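Local coordinates for L-lysine 6-monooxygenase (Pseudomonas syringae pv. tomato, PDB 5CQF), which probably hydroxylates the side-chain amine of L-lysine, using FAD and NADPH, in siderophore biosynthesis, at residues L77-P80 with R81-S85; A255-H258 with V259-F262; D288-Q291 with K292-S295; I297-D300 with S301-G304. One frame throughout, in Å; residues are numbered along the deposited sequence.

In the fold
All four contacts are local, within one run of chain. Contacts 3 and 4 share helix 287-302, with centres about 14 Å apart. Both touch the fourth subunit. Contact 3 is a surface contact, with a salt bridge inside it. Contact 4 is partly buried and ends the helix, its centre about 34 Å from the centre of the chain; its acidic side chains find their partners elsewhere. Contacts 1 and 2 are also partly buried. Contact 1 is a pair of turns tied by polar bonds to helix 23-37, and it meets the second subunit. Contact 2 is regular helix 255-264, where F262 packs on helix 267-280, while H258 and Y261 meet the third subunit.

Contact 1 of 4, residues L77-P80 with R81-S85; sequences LVTP and RNPRS
Two consecutive turns lie in the loop between helix 57-64 and helix 89-96, and V78 touches R81, N82 and S85 across them. The first is a single helix-like turn built on V78 O. N82 N donates to V78 O at 2.7 Å, in the carbonyl plane, with an N-H...O angle of 162°. R81 N also reaches V78 O, but that bond is weak. The second is a type I beta turn from N82 to S85, closed by S85 N donating to N82 O. The N82 side chain adds an Asx turn. R84 N donates to N82 OD1 at 3.0 Å and comes from above the plane of the amide.

The V78 side chain packs on both ends of 81-85. V78 CG2 meets S85 CB at 3.6 Å. V78 CG1 lies 3.7 Å from R81 NH2. T79 and P83 cross at about a right angle, with T79 CG2 4.1 Å from P83 CB. The R81 chain is straight as far as CD and then bends at chi3 (58°). This turns the guanidinium back over V78, so that one face lies above V78 O, off centre.

Outside the two segments, D34 of helix 23-37 gathers the polar ends. D34 makes a salt bridge with R81 NH2 and hydrogen bonds with N82 ND2 and S85 OG. R84 instead pairs with E37 of the second subunit. One water bridges the two segments: it accepts from R81 NH2 at 2.9 Å and donates to L77 O at 2.6 Å.

Contact 2 of 4, residues A255-H258 with V259-F262; sequences APDH and VDYF
D260 folds back over P256 and D257, one turn earlier in helix 255-264. D260 CB rests on two backbone oxygens, 3.5 Å from D257 O and 3.6 Å from P256 O. CG then turns toward the start of the helix, because chi1 (-70°) sets it opposite the carbonyl carbon and beside the backbone N. There D260 CG comes 3.2 Å from P256 O. At the tip, D260 OD1 is 3.1 Å from P256 O. Both oxygens are acceptors, so this is a close approach and not a bond. OD1 is satisfied by R380 NE in a salt bridge, which should offset the crowding of negative oxygens. D260 OD2 is 4.5 Å from D257 OD1, a pair of like charges that may repel mildly.

The backbone below is ordinary alpha helix. D260 N donates to P256 O at 2.8 Å. The backbone N of V259, Y261 and F262 donates in the same way to the O of A255, D257 and H258. V259 CG2 lies over A255 O at 3.5 Å.

Other side chains join the helix to its neighbours. F262 packs on R270 and L274 of helix 267-280, and A255 and P256 pack on L414 of helix 412-428. H258 meets F249 edge-to-face. Y261 touches F273 of helix 267-280, and its OH bonds to D332 at the end of strand 325-332 of the third subunit.

Contact 3 of 4, residues D288-Q291 with K292-S295; sequences DERQ and KLFS
A bend at chi2 of E289 (-65°) and bends at chi2 and chi3 of K292 (chi3 78°) bring the carboxylate and the amine together, three residues apart on helix 287-302. The two side chains lie side by side and point the same way. K292 NZ donates to E289 OE2 at 2.7 Å, from well above the carboxylate plane. This is a salt bridge of the i to i+3 kind. E289 OE1 stays farther off, 3.6 Å from K292 NZ. On its way the K292 chain passes over the end of the D288 carbonyl, with K292 CD 3.5 Å from D288 O.

R290 bends at both chi2 and chi3, which curls its guanidinium forward along the helix. R290 NH1 meets L293 CD2 at 3.7 Å, at the edge of the guanidinium and near its plane. R290 NH2 lies 3.9 Å from F294 CB. The F294 ring stands almost perpendicular to the guanidinium, with the planes 87° apart.

Beneath these groups the alpha-helical bonds are regular. F294 N donates to R290 O at 2.9 Å, and S295 N to Q291 O at 2.9 Å.

One side of this helix lies on helix 214-226, where E289 touches L221 and L293 touches V220. R290 and F294 touch K242 in a loop. Elsewhere F294 and Q291 pack on L105, at the end of helix 99-105 of the fourth subunit, and S295 OG bonds to R107 of that subunit.

Contact 4 of 4, residues I297-D300 with S301-G304; sequences IYED and SIAG
S301 turns its hydroxyl back onto Y298, three residues earlier in helix 287-302. With chi1 at 76°, OG sits between the backbone N and the carbonyl carbon. From there S301 OG donates to Y298 O at 2.6 Å. S301 N bonds to I297 O at 3.0 Å, and weakly to Y298 O as well. I302 N adds a second weak bond to Y298 O, so three donors share that oxygen.

The helix is already loosening here. I302 N has a stronger partner only three residues back, E299 O at 3.0 Å, which it meets from above the carbonyl plane. The I302 side chain lies alongside E299 and points the same way. I302 CD1 is 3.5 Å from E299 OE1. It also crosses the Y298 side chain, where I302 CD1 lies 3.9 Å from Y298 CE1. The polar ends of both partners go to the fourth subunit: E299 OE2 makes a salt bridge with R107 there, and Y298 OH bonds to E113. D300 pairs instead with R305 and R307 of its own chain.

A303 has left the helix. A303 N donates only weakly to D300 O, at 3.3 Å. G304 follows with a positive phi of 107°, a region that glycine enters easily, and its N makes a weak bond to S301 O. The bonds and the positive phi of G304 make a Schellman motif, a common way to end an alpha helix.

Contact 1 of 4, residues L77-P80 with R81-S85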
# COMPACT_ATOMS: atom_id res chain seq x y z
N LEU A 77 -23.67 3.94 -8.70
CA LEU A 77 -24.76 3.85 -9.69
C LEU A 77 -25.27 5.16 -10.20
O LEU A 77 -26.10 5.15 -11.11
CB LEU A 77 -25.97 3.09 -9.13
CG LEU A 77 -25.80 1.59 -9.05
CD1 LEU A 77 -26.94 1.00 -8.24
CD2 LEU A 77 -25.72 0.92 -10.43
N VAL A 78 -24.84 6.29 -9.61
CA VAL A 78 -25.40 7.61 -10.02
C VAL A 78 -24.44 8.75 -10.17
O VAL A 78 -24.65 9.60 -11.01
CB VAL A 78 -26.51 8.09 -9.06
CG1 VAL A 78 -27.63 7.08 -9.06
CG2 VAL A 78 -25.99 8.30 -7.63
N THR A 79 -23.41 8.77 -9.33
CA THR A 79 -22.53 9.92 -9.17
C THR A 79 -21.84 10.33 -10.46
O THR A 79 -21.69 11.52 -10.69
CB THR A 79 -21.50 9.62 -8.06
OG1 THR A 79 -22.16 9.54 -6.80
CG2 THR A 79 -20.38 10.67 -8.00
N PRO A 80 -21.38 9.37 -11.31
CA PRO A 80 -20.65 9.85 -12.51
C PRO A 80 -21.55 10.60 -13.45
O PRO A 80 -21.07 11.41 -14.24
CB PRO A 80 -20.09 8.57 -13.16
CG PRO A 80 -20.13 7.54 -12.11
CD PRO A 80 -21.29 7.91 -11.18
N ARG A 81 -22.84 10.33 -13.35
CA ARG A 81 -23.90 11.02 -14.10
C ARG A 81 -24.40 12.24 -13.33
O ARG A 81 -24.59 13.31 -13.92
CB ARG A 81 -25.08 10.08 -14.32
CG ARG A 81 -26.29 10.77 -14.94
CD ARG A 81 -27.46 9.83 -15.19
NE ARG A 81 -27.89 9.17 -13.96
CZ ARG A 81 -28.61 9.74 -12.99
NH1 ARG A 81 -29.07 10.98 -13.11
NH2 ARG A 81 -28.90 9.04 -11.90
N ASN A 82 -24.64 12.09 -12.02
CA ASN A 82 -25.16 13.19 -11.18
C ASN A 82 -24.75 13.05 -9.70
O ASN A 82 -25.38 12.32 -8.97
CB ASN A 82 -26.70 13.22 -11.29
CG ASN A 82 -27.32 14.16 -10.30
OD1 ASN A 82 -26.72 15.15 -9.91
ND2 ASN A 82 -28.55 13.87 -9.91
N PRO A 83 -23.69 13.71 -9.30
CA PRO A 83 -23.23 13.59 -7.92
C PRO A 83 -24.25 14.09 -6.86
O PRO A 83 -24.12 13.74 -5.72
CB PRO A 83 -21.99 14.48 -7.89
CG PRO A 83 -21.50 14.46 -9.30
CD PRO A 83 -22.75 14.51 -10.10
N ARG A 84 -25.26 14.86 -7.25
CA ARG A 84 -26.22 15.39 -6.32
C ARG A 84 -27.39 14.44 -6.11
O ARG A 84 -28.26 14.70 -5.29
CB ARG A 84 -26.75 16.72 -6.84
CG ARG A 84 -25.64 17.70 -7.13
CD ARG A 84 -26.21 19.05 -7.43
NE ARG A 84 -26.74 19.69 -6.22
CZ ARG A 84 -27.46 20.82 -6.22
NH1 ARG A 84 -27.73 21.44 -7.35
NH2 ARG A 84 -27.90 21.32 -5.09
N SER A 85 -27.40 13.34 -6.83
CA SER A 85 -28.45 12.35 -6.66
C SER A 85 -28.58 11.92 -5.22
O SER A 85 -27.59 11.83 -4.50
CB SER A 85 -28.13 11.15 -7.53
OG SER A 85 -29.06 10.11 -7.36
O HOH W 1 -27.96 6.32 -12.51

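Contact 2 of 4, residues A255-H258 with V259-F262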
# COMPACT_ATOMS: atom_id res chain seq x y z
N ALA A 255 -13.55 3.48 -20.08
CA ALA A 255 -14.14 2.67 -21.16
C ALA A 255 -14.86 3.47 -22.25
O ALA A 255 -14.67 3.18 -23.42
CB ALA A 255 -15.10 1.62 -20.60
N PRO A 256 -15.67 4.48 -21.89
CA PRO A 256 -16.35 5.21 -22.97
C PRO A 256 -15.44 5.77 -24.08
O PRO A 256 -15.90 5.84 -25.22
CB PRO A 256 -17.08 6.34 -22.24
CG PRO A 256 -17.37 5.73 -20.92
CD PRO A 256 -16.12 4.95 -20.57
N ASP A 257 -14.20 6.15 -23.77
CA ASP A 257 -13.27 6.59 -24.81
C ASP A 257 -12.92 5.46 -25.79
O ASP A 257 -12.71 5.72 -26.98
CB ASP A 257 -11.97 7.08 -24.21
CG ASP A 257 -12.11 8.40 -23.48
OD1 ASP A 257 -13.19 9.05 -23.53
OD2 ASP A 257 -11.10 8.78 -22.85
N HIS A 258 -12.85 4.24 -25.27
CA HIS A 258 -12.57 3.05 -26.07
C HIS A 258 -13.82 2.63 -26.85
O HIS A 258 -13.72 2.22 -27.99
CB HIS A 258 -11.98 1.93 -25.21
CG HIS A 258 -10.67 2.33 -24.59
ND1 HIS A 258 -9.45 1.89 -25.06
CD2 HIS A 258 -10.38 3.22 -23.60
CE1 HIS A 258 -8.47 2.47 -24.39
NE2 HIS A 258 -9.01 3.28 -23.49
N VAL A 259 -14.99 2.76 -26.24
CA VAL A 259 -16.24 2.54 -26.95
C VAL A 259 -16.30 3.57 -28.08
O VAL A 259 -16.61 3.16 -29.22
CB VAL A 259 -17.46 2.61 -26.01
CG1 VAL A 259 -18.77 2.50 -26.78
CG2 VAL A 259 -17.37 1.52 -24.94
N ASP A 260 -15.97 4.85 -27.83
CA ASP A 260 -15.96 5.90 -28.92
C ASP A 260 -15.08 5.47 -30.08
O ASP A 260 -15.48 5.48 -31.23
CB ASP A 260 -15.43 7.27 -28.49
CG ASP A 260 -16.37 8.02 -27.52
OD1 ASP A 260 -17.49 7.57 -27.26
OD2 ASP A 260 -15.97 9.10 -27.02
N TYR A 261 -13.83 5.12 -29.77
CA TYR A 261 -12.89 4.77 -30.80
C TYR A 261 -13.47 3.62 -31.62
O TYR A 261 -13.48 3.71 -32.84
CB TYR A 261 -11.52 4.42 -30.23
CG TYR A 261 -10.53 3.92 -31.27
CD1 TYR A 261 -9.87 4.80 -32.13
CD2 TYR A 261 -10.25 2.56 -31.37
CE1 TYR A 261 -8.97 4.35 -33.07
CE2 TYR A 261 -9.35 2.07 -32.33
CZ TYR A 261 -8.71 2.96 -33.18
OH TYR A 261 -7.82 2.44 -34.11
N PHE A 262 -13.98 2.57 -30.96
CA PHE A 262 -14.56 1.42 -31.66
C PHE A 262 -15.70 1.82 -32.59
O PHE A 262 -15.75 1.37 -33.71
CB PHE A 262 -15.03 0.36 -30.69
CG PHE A 262 -15.48 -0.89 -31.34
CD1 PHE A 262 -14.57 -1.86 -31.72
CD2 PHE A 262 -16.82 -1.11 -31.59
CE1 PHE A 262 -14.99 -3.03 -32.32
CE2 PHE A 262 -17.26 -2.27 -32.19
CZ PHE A 262 -16.34 -3.24 -32.54

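Contact 3 of 4, residues D288-Q291 with K292-S295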
# COMPACT_ATOMS: atom_id res chain seq x y z
N ASP A 288 -6.55 -7.42 -5.35
CA ASP A 288 -6.74 -7.98 -3.98
C ASP A 288 -7.24 -9.41 -4.00
O ASP A 288 -6.94 -10.17 -3.09
CB ASP A 288 -7.67 -7.13 -3.11
CG ASP A 288 -7.18 -5.71 -2.96
OD1 ASP A 288 -5.96 -5.46 -3.12
OD2 ASP A 288 -8.03 -4.83 -2.69
N GLU A 289 -7.99 -9.79 -5.03
CA GLU A 289 -8.42 -11.18 -5.18
C GLU A 289 -7.23 -12.11 -5.50
O GLU A 289 -7.08 -13.15 -4.86
CB GLU A 289 -9.49 -11.32 -6.26
CG GLU A 289 -10.85 -10.76 -5.84
CD GLU A 289 -11.49 -11.51 -4.67
OE1 GLU A 289 -11.48 -12.78 -4.63
OE2 GLU A 289 -12.03 -10.82 -3.77
N ARG A 290 -6.39 -11.70 -6.44
CA ARG A 290 -5.16 -12.42 -6.73
C ARG A 290 -4.32 -12.57 -5.47
O ARG A 290 -3.81 -13.64 -5.19
CB ARG A 290 -4.31 -11.68 -7.78
CG ARG A 290 -4.64 -12.01 -9.22
CD ARG A 290 -4.49 -13.50 -9.56
NE ARG A 290 -3.15 -14.06 -9.28
CZ ARG A 290 -2.88 -15.11 -8.47
NH1 ARG A 290 -3.85 -15.74 -7.80
NH2 ARG A 290 -1.62 -15.51 -8.33
N GLN A 291 -4.18 -11.47 -4.75
CA GLN A 291 -3.41 -11.46 -3.52
C GLN A 291 -4.00 -12.43 -2.51
O GLN A 291 -3.27 -13.15 -1.86
CB GLN A 291 -3.30 -10.03 -2.97
CG GLN A 291 -2.73 -9.86 -1.56
CD GLN A 291 -1.34 -10.46 -1.37
OE1 GLN A 291 -0.57 -10.60 -2.33
NE2 GLN A 291 -1.00 -10.82 -0.11
N LYS A 292 -5.31 -12.48 -2.36
CA LYS A 292 -5.92 -13.36 -1.34
C LYS A 292 -5.61 -14.81 -1.67
O LYS A 292 -5.24 -15.62 -0.79
CB LYS A 292 -7.43 -13.13 -1.22
CG LYS A 292 -7.81 -12.12 -0.15
CD LYS A 292 -9.03 -11.29 -0.51
CE LYS A 292 -10.34 -12.03 -0.31
NZ LYS A 292 -11.42 -11.54 -1.23
N LEU A 293 -5.76 -15.14 -2.95
CA LEU A 293 -5.56 -16.52 -3.40
C LEU A 293 -4.11 -16.89 -3.28
O LEU A 293 -3.79 -17.90 -2.68
CB LEU A 293 -6.08 -16.73 -4.82
CG LEU A 293 -5.81 -18.13 -5.39
CD1 LEU A 293 -6.43 -19.23 -4.54
CD2 LEU A 293 -6.38 -18.17 -6.78
N PHE A 294 -3.21 -16.06 -3.77
CA PHE A 294 -1.76 -16.36 -3.67
C PHE A 294 -1.27 -16.46 -2.20
O PHE A 294 -0.52 -17.38 -1.83
CB PHE A 294 -0.98 -15.31 -4.47
CG PHE A 294 0.49 -15.56 -4.52
CD1 PHE A 294 1.06 -16.39 -5.50
CD2 PHE A 294 1.33 -14.97 -3.58
CE1 PHE A 294 2.44 -16.63 -5.52
CE2 PHE A 294 2.70 -15.22 -3.59
CZ PHE A 294 3.26 -16.04 -4.56
N SER A 295 -1.70 -15.55 -1.35
CA SER A 295 -1.30 -15.59 0.07
C SER A 295 -1.76 -16.86 0.80
O SER A 295 -1.01 -17.45 1.55
CB SER A 295 -1.85 -14.36 0.80
OG SER A 295 -1.55 -14.40 2.18

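Contact 4 of 4, residues I297-D300 with S301-G304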
# COMPACT_ATOMS: atom_id res chain seq x y z
N ILE A 297 -2.61 -19.85 -0.53
CA ILE A 297 -1.89 -20.99 -1.06
C ILE A 297 -0.52 -21.00 -0.41
O ILE A 297 -0.08 -22.01 0.08
CB ILE A 297 -1.73 -20.91 -2.59
CG1 ILE A 297 -3.09 -20.93 -3.30
CG2 ILE A 297 -0.85 -22.04 -3.14
CD1 ILE A 297 -3.94 -22.15 -3.02
N TYR A 298 0.16 -19.86 -0.40
CA TYR A 298 1.51 -19.78 0.19
C TYR A 298 1.52 -20.22 1.66
O TYR A 298 2.37 -20.99 2.05
CB TYR A 298 2.06 -18.35 0.11
CG TYR A 298 3.46 -18.23 0.63
CD1 TYR A 298 3.72 -18.05 1.99
CD2 TYR A 298 4.54 -18.28 -0.23
CE1 TYR A 298 5.01 -17.94 2.46
CE2 TYR A 298 5.85 -18.18 0.24
CZ TYR A 298 6.08 -18.00 1.59
OH TYR A 298 7.40 -17.92 2.03
N GLU A 299 0.61 -19.69 2.47
CA GLU A 299 0.51 -20.08 3.89
C GLU A 299 0.28 -21.58 4.03
O GLU A 299 1.00 -22.25 4.76
CB GLU A 299 -0.60 -19.31 4.60
CG GLU A 299 -0.29 -17.84 4.82
CD GLU A 299 1.02 -17.57 5.57
OE1 GLU A 299 1.16 -18.03 6.72
OE2 GLU A 299 1.88 -16.88 5.01
N ASP A 300 -0.66 -22.12 3.26
CA ASP A 300 -0.86 -23.57 3.18
C ASP A 300 0.43 -24.35 2.96
O ASP A 300 0.61 -25.41 3.55
CB ASP A 300 -1.78 -23.90 2.02
CG ASP A 300 -3.21 -24.11 2.43
OD1 ASP A 300 -3.74 -23.38 3.32
OD2 ASP A 300 -3.80 -25.00 1.80
N SER A 301 1.29 -23.86 2.08
CA SER A 301 2.52 -24.59 1.70
C SER A 301 3.56 -24.62 2.80
O SER A 301 4.49 -25.37 2.74
CB SER A 301 3.17 -23.94 0.48
OG SER A 301 3.85 -22.74 0.88
N ILE A 302 3.44 -23.74 3.78
CA ILE A 302 4.40 -23.73 4.88
C ILE A 302 4.27 -25.03 5.66
O ILE A 302 5.26 -25.59 6.06
CB ILE A 302 4.17 -22.52 5.78
CG1 ILE A 302 4.49 -21.25 5.01
CG2 ILE A 302 5.02 -22.61 7.01
CD1 ILE A 302 3.90 -19.99 5.62
N ALA A 303 3.04 -25.49 5.84
CA ALA A 303 2.72 -26.74 6.51
C ALA A 303 2.80 -28.00 5.64
O ALA A 303 2.54 -29.09 6.13
CB ALA A 303 1.32 -26.66 7.12
N GLY A 304 3.11 -27.85 4.35
CA GLY A 304 3.36 -28.97 3.45
C GLY A 304 2.25 -29.21 2.46
O GLY A 304 2.45 -29.91 1.45